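Alanine dehydrogenase/pyridine nucleotide transhydrogenase (Mycobacterium smegmatis str. MC2 155, PDB 3P2Y) probably binds NAD(H) as the alpha 1 subunit of a proton-translocating transhydrogenase that passes hydride between NADH and NADP. Local coordinates at residues N154-K159 and L329-T334; E35-L40 and E337-L342. All blocks are in the same frame, centred on the assembly; numbering follows the deposited sequence.

Contact 1 of 2, residues N154-K159 and L329-T334. With EDO (1,2-ethanediol), chain G.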
loop_
_atom_site.group_PDB
_atom_site.type_symbol
_atom_site.label_atom_id
_atom_site.label_comp_id
_atom_site.label_asym_id
_atom_site.label_seq_id
_atom_site.Cartn_x
_atom_site.Cartn_y
_atom_site.Cartn_z
ATOM N N ASN A 154 15.387 -6.410 -2.320
ATOM C CA ASN A 154 14.614 -5.824 -3.445
ATOM C C ASN A 154 13.136 -5.818 -3.140
ATOM O O ASN A 154 12.452 -4.811 -3.346
ATOM C CB ASN A 154 14.825 -6.590 -4.758
ATOM C CG ASN A 154 15.781 -5.916 -5.681
ATOM O OD1 ASN A 154 15.655 -4.712 -5.974
ATOM N ND2 ASN A 154 16.749 -6.701 -6.206
ATOM N N VAL A 155 12.630 -6.946 -2.645
ATOM C CA VAL A 155 11.207 -6.987 -2.277
ATOM C C VAL A 155 10.924 -5.951 -1.167
ATOM O O VAL A 155 9.899 -5.253 -1.214
ATOM C CB VAL A 155 10.763 -8.389 -1.814
ATOM C CG1 VAL A 155 9.270 -8.350 -1.334
ATOM C CG2 VAL A 155 10.946 -9.423 -2.978
ATOM N N ALA A 156 11.805 -5.894 -0.171
ATOM C CA ALA A 156 11.578 -5.033 0.981
ATOM C C ALA A 156 11.548 -3.561 0.571
ATOM O O ALA A 156 10.666 -2.827 1.031
ATOM C CB ALA A 156 12.615 -5.283 2.078
ATOM N N GLY A 157 12.480 -3.139 -0.313
ATOM C CA GLY A 157 12.510 -1.731 -0.733
ATOM C C GLY A 157 11.225 -1.339 -1.456
ATOM O O GLY A 157 10.680 -0.244 -1.244
ATOM N N TYR A 158 10.747 -2.231 -2.330
ATOM C CA TYR A 158 9.482 -2.003 -3.057
ATOM C C TYR A 158 8.303 -1.902 -2.081
ATOM O O TYR A 158 7.507 -0.945 -2.130
ATOM C CB TYR A 158 9.294 -3.165 -4.051
ATOM C CG TYR A 158 7.946 -3.282 -4.684
ATOM C CD1 TYR A 158 7.572 -2.436 -5.719
ATOM C CD2 TYR A 158 7.048 -4.263 -4.261
ATOM C CE1 TYR A 158 6.314 -2.548 -6.322
ATOM C CE2 TYR A 158 5.775 -4.392 -4.864
ATOM C CZ TYR A 158 5.438 -3.535 -5.911
ATOM O OH TYR A 158 4.198 -3.636 -6.526
ATOM N N LYS A 159 8.191 -2.873 -1.176
ATOM C CA LYS A 159 7.042 -2.861 -0.236
ATOM C C LYS A 159 7.150 -1.710 0.777
ATOM O O LYS A 159 6.114 -1.248 1.299
ATOM C CB LYS A 159 6.925 -4.204 0.489
ATOM C CG LYS A 159 6.510 -5.379 -0.426
ATOM C CD LYS A 159 5.248 -5.109 -1.243
ATOM C CE LYS A 159 3.989 -4.715 -0.376
ATOM N NZ LYS A 159 3.452 -5.996 0.333
ATOM N N LEU A 329 8.819 -5.429 10.192
ATOM C CA LEU A 329 9.928 -6.350 10.488
ATOM C C LEU A 329 10.140 -7.455 9.458
ATOM O O LEU A 329 11.218 -8.086 9.440
ATOM C CB LEU A 329 9.776 -6.970 11.875
ATOM C CG LEU A 329 9.817 -5.917 12.985
ATOM C CD1 LEU A 329 9.450 -6.603 14.302
ATOM C CD2 LEU A 329 11.214 -5.179 13.097
ATOM N N ASN A 330 9.150 -7.695 8.602
ATOM C CA ASN A 330 9.354 -8.748 7.601
ATOM C C ASN A 330 8.635 -8.396 6.327
ATOM O O ASN A 330 7.581 -8.961 6.011
ATOM C CB ASN A 330 8.910 -10.115 8.172
ATOM C CG ASN A 330 9.339 -11.305 7.293
ATOM O OD1 ASN A 330 9.876 -11.132 6.178
ATOM N ND2 ASN A 330 9.078 -12.533 7.797
ATOM N N LEU A 331 9.161 -7.393 5.611
ATOM C CA LEU A 331 8.500 -7.002 4.365
ATOM C C LEU A 331 8.483 -8.098 3.263
ATOM O O LEU A 331 7.499 -8.191 2.524
ATOM C CB LEU A 331 9.062 -5.676 3.837
ATOM C CG LEU A 331 8.632 -4.481 4.699
ATOM C CD1 LEU A 331 9.366 -3.227 4.171
ATOM C CD2 LEU A 331 7.100 -4.229 4.639
ATOM N N PRO A 332 9.546 -8.937 3.161
ATOM C CA PRO A 332 9.499 -10.042 2.197
ATOM C C PRO A 332 8.280 -10.953 2.367
ATOM O O PRO A 332 7.674 -11.371 1.362
ATOM C CB PRO A 332 10.819 -10.805 2.488
ATOM C CG PRO A 332 11.768 -9.664 2.807
ATOM C CD PRO A 332 10.876 -8.850 3.800
ATOM N N ALA A 333 7.900 -11.220 3.625
ATOM C CA ALA A 333 6.734 -12.057 3.910
ATOM C C ALA A 333 5.425 -11.410 3.411
ATOM O O ALA A 333 4.453 -12.104 3.150
ATOM C CB ALA A 333 6.642 -12.364 5.410
ATOM N N THR A 334 5.419 -10.088 3.231
ATOM C CA THR A 334 4.211 -9.409 2.740
ATOM C C THR A 334 3.994 -9.528 1.226
ATOM O O THR A 334 2.974 -9.083 0.713
ATOM C CB THR A 334 4.136 -7.924 3.125
ATOM O OG1 THR A 334 5.070 -7.159 2.334
ATOM C CG2 THR A 334 4.408 -7.727 4.627
HETATM C C1 EDO G . 3.919 -3.609 3.178
HETATM O O1 EDO G . 3.833 -2.582 2.176
HETATM C C2 EDO G . 2.516 -4.158 3.509
HETATM O O2 EDO G . 1.943 -4.952 2.435
#
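Where the two halves of the subunit join, helix 148-167 packs through Val155, Ala156 and Lys159 against Leu331, Pro332 and Thr334, in the turn between strand 323-326 and helix 336-354. The backbones come closest at Ala156 and Leu331, whose CA atoms are 5.0 Å apart. The small alanine permits this approach, its CB meeting Leu331 CB at 4.0 Å, while the leucine branches divide: CD1 reaches Ala156 O at 3.4 Å, and CD2 lies beside Lys159 CB. One residue earlier on the helix, Val155 CG1 rests on Pro332 CA at 3.9 Å.

Lys159 supplies the polar half. Its chain folds back at chi2, chi3 and chi4 and slides past Thr334 in the opposite sense, which brings NZ to Thr334 OG1 at 2.8 Å. The threonine hydroxyl, turned between its own N and carbonyl carbon (chi1 74°), gives its proton to Leu331 O at 2.6 Å, in the carbonyl plane on a lone pair, and therefore meets Lys159 NZ as an acceptor. Leu331 O accepts from Thr334 N as well. A molecule of 1,2-ethanediol, probably from the crystallisation liquor, spans the two ends of Lys159: its O2 accepts from NZ (2.8 Å) and its O1 donates to the backbone O (2.8 Å). Lys159 NZ also bonds to Ser166 O of the second subunit, so the buried amine is held by three oxygens, one of them from a solvent molecule.

The turn itself is an Asx motif: Asn330 OD1 accepts from Ala333 N, which stands well above the amide carbonyl plane. Such a turn, shortly before a long helix and laid against another, is a junction between domains in the alanine dehydrogenase/transhydrogenase fold.

Contact 2 of 2, residues E35-L40 and E337-L342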
loop_
_atom_site.group_PDB
_atom_site.type_symbol
_atom_site.label_atom_id
_atom_site.label_comp_id
_atom_site.label_asym_id
_atom_site.label_seq_id
_atom_site.Cartn_x
_atom_site.Cartn_y
_atom_site.Cartn_z
ATOM N N GLU A 35 5.605 -15.378 9.244
ATOM C CA GLU A 35 6.344 -15.753 8.035
ATOM C C GLU A 35 5.363 -16.333 7.024
ATOM O O GLU A 35 4.513 -17.169 7.395
ATOM C CB GLU A 35 7.433 -16.787 8.332
ATOM C CG GLU A 35 8.280 -17.125 7.072
ATOM C CD GLU A 35 8.918 -15.865 6.473
ATOM O OE1 GLU A 35 9.852 -15.331 7.094
ATOM O OE2 GLU A 35 8.482 -15.374 5.413
ATOM N N ARG A 36 5.461 -15.897 5.769
ATOM C CA ARG A 36 4.634 -16.452 4.696
ATOM C C ARG A 36 5.448 -17.037 3.539
ATOM O O ARG A 36 4.860 -17.638 2.646
ATOM C CB ARG A 36 3.687 -15.379 4.115
ATOM C CG ARG A 36 2.663 -14.898 5.159
ATOM C CD ARG A 36 1.829 -13.714 4.616
ATOM N NE ARG A 36 1.078 -14.095 3.410
ATOM C CZ ARG A 36 0.562 -13.242 2.520
ATOM N NH1 ARG A 36 0.699 -11.926 2.668
ATOM N NH2 ARG A 36 -0.099 -13.723 1.475
ATOM N N ARG A 37 6.766 -16.854 3.541
ATOM C CA ARG A 37 7.591 -17.384 2.464
ATOM C C ARG A 37 7.757 -18.895 2.649
ATOM O O ARG A 37 7.508 -19.451 3.749
ATOM C CB ARG A 37 8.980 -16.704 2.423
ATOM C CG ARG A 37 8.903 -15.197 2.045
ATOM C CD ARG A 37 10.240 -14.488 2.274
ATOM N NE ARG A 37 10.551 -14.445 3.696
ATOM C CZ ARG A 37 11.709 -14.033 4.198
ATOM N NH1 ARG A 37 12.687 -13.630 3.373
ATOM N NH2 ARG A 37 11.909 -14.045 5.523
ATOM N N VAL A 38 8.190 -19.521 1.564
ATOM C CA VAL A 38 8.514 -20.962 1.510
ATOM C C VAL A 38 9.778 -21.095 0.655
ATOM O O VAL A 38 9.966 -20.347 -0.294
ATOM C CB VAL A 38 7.301 -21.762 0.878
ATOM C CG1 VAL A 38 6.976 -21.280 -0.547
ATOM C CG2 VAL A 38 7.584 -23.286 0.892
ATOM N N ALA A 39 10.682 -22.025 0.997
ATOM C CA ALA A 39 12.025 -21.992 0.374
ATOM C C ALA A 39 12.023 -22.362 -1.105
ATOM O O ALA A 39 12.844 -21.849 -1.838
ATOM C CB ALA A 39 13.029 -22.877 1.136
ATOM N N LEU A 40 11.121 -23.253 -1.525
ATOM C CA LEU A 40 10.948 -23.514 -2.954
ATOM C C LEU A 40 9.493 -23.297 -3.332
ATOM O O LEU A 40 8.594 -23.670 -2.574
ATOM C CB LEU A 40 11.342 -24.962 -3.311
ATOM C CG LEU A 40 12.779 -25.412 -3.028
ATOM C CD1 LEU A 40 12.929 -26.861 -3.515
ATOM C CD2 LEU A 40 13.818 -24.470 -3.733
ATOM N N GLU A 337 4.914 -14.681 -2.780
ATOM C CA GLU A 337 5.145 -15.545 -3.932
ATOM C C GLU A 337 6.418 -15.108 -4.628
ATOM O O GLU A 337 7.316 -15.946 -4.859
ATOM C CB GLU A 337 3.991 -15.571 -4.940
ATOM C CG GLU A 337 4.489 -16.269 -6.236
ATOM C CD GLU A 337 3.423 -16.617 -7.260
ATOM O OE1 GLU A 337 2.250 -16.311 -7.075
ATOM O OE2 GLU A 337 3.821 -17.223 -8.289
ATOM N N HIS A 338 6.529 -13.828 -4.974
ATOM C CA HIS A 338 7.793 -13.429 -5.638
ATOM C C HIS A 338 9.000 -13.411 -4.703
ATOM O O HIS A 338 10.095 -13.745 -5.142
ATOM C CB HIS A 338 7.671 -12.122 -6.428
ATOM C CG HIS A 338 7.057 -12.292 -7.781
ATOM N ND1 HIS A 338 6.491 -11.238 -8.470
ATOM C CD2 HIS A 338 6.920 -13.381 -8.579
ATOM C CE1 HIS A 338 6.034 -11.669 -9.634
ATOM N NE2 HIS A 338 6.289 -12.964 -9.729
ATOM N N ALA A 339 8.815 -13.081 -3.419
ATOM C CA ALA A 339 9.953 -13.204 -2.481
ATOM C C ALA A 339 10.427 -14.668 -2.469
ATOM O O ALA A 339 11.640 -14.939 -2.554
ATOM C CB ALA A 339 9.558 -12.724 -1.055
ATOM N N SER A 340 9.491 -15.618 -2.392
ATOM C CA SER A 340 9.897 -17.037 -2.340
ATOM C C SER A 340 10.469 -17.528 -3.640
ATOM O O SER A 340 11.351 -18.378 -3.630
ATOM C CB SER A 340 8.738 -17.962 -1.965
ATOM O OG SER A 340 8.205 -17.563 -0.716
ATOM N N GLU A 341 9.933 -17.058 -4.761
ATOM C CA GLU A 341 10.448 -17.527 -6.064
ATOM C C GLU A 341 11.883 -17.087 -6.271
ATOM O O GLU A 341 12.711 -17.894 -6.688
ATOM C CB GLU A 341 9.565 -17.029 -7.204
ATOM C CG GLU A 341 10.030 -17.486 -8.591
ATOM C CD GLU A 341 9.141 -16.910 -9.696
ATOM O OE1 GLU A 341 7.910 -16.935 -9.529
ATOM O OE2 GLU A 341 9.673 -16.435 -10.730
ATOM N N LEU A 342 12.180 -15.826 -5.985
ATOM C CA LEU A 342 13.545 -15.327 -6.132
ATOM C C LEU A 342 14.501 -16.065 -5.183
ATOM O O LEU A 342 15.590 -16.473 -5.601
ATOM C CB LEU A 342 13.589 -13.827 -5.878
ATOM C CG LEU A 342 12.803 -13.033 -6.937
ATOM C CD1 LEU A 342 12.782 -11.575 -6.512
ATOM C CD2 LEU A 342 13.392 -13.181 -8.334
#
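Arg37 and Ser340 bring the backbones within 5.3 Å, CA to CA, where the irregular segment 35-40 passes over one face of helix 336-354. Ser340 carries the contact. With OG anti to its carbonyl carbon (chi1 -57°), the hydroxyl leaves the helix towards the crossing chain and accepts a nearly straight bond from Val38 N, 3.0 Å from OG with 165° at the hydrogen. The same OG is also bonded to Pro336 O, one turn back in its own helix. A serine suits this place because its short side chain lets the extended backbone lie close: Ser340 CB is only 3.2 Å from Val38 O.

Apolar atoms fill in around the bond. Val38 CG1 touches Ser340 CB at 4.0 Å, and CG and CD of Arg37 lie against the methyl CB of Ala339, CD at 3.8 Å. A bend about the CG-CD bond (chi3) turns the guanidinium edge to Glu35, a side-on grip in which NE meets OE2 at 2.8 Å and NH2 meets OE1 at 2.9 Å. Both oxygens lie close to the guanidinium plane, although NE approaches from 38° above the carboxylate plane. The side chain of Glu35 bends at chi2 back toward its own backbone, where OE2 accepts in addition from Arg37 N, at 2.9 Å and on its anti lone pair; this bond helps to hold the local turn. Arg37 NH1 continues to Gln152 OE1 on helix 148-167, which, with the two bonds to Glu35, fixes the rotation of the guanidinium group.

Here a loop between strand 24-27 and helix 42-50 of the N-terminal parallel alpha/beta domain is tied, by a serine hydroxyl, to the long helix returning from the C-terminal domain.

In the fold
Contacts 1 and 2 have their centres about 11 Å apart and form one continuous junction. The turn 329-334 of contact 1 runs almost directly into the helix of contact 2, and it touches the loop 35-40 as well: Asn330 ND2 lies 3.0 Å from Glu35 OE1, a probable hydrogen bond, and Pro332 CB packs on Arg37 NH1 at 3.5 Å. Gln152, on the helix of contact 1, joins the helix of contact 2 through a bond from its NE2 to Ala339 O. Both contacts also reach the second subunit, through the ring of Tyr158, edge-to-face with its Phe171, and through Glu337, in a salt bridge with its Arg170. Both lie away from the calcium sites.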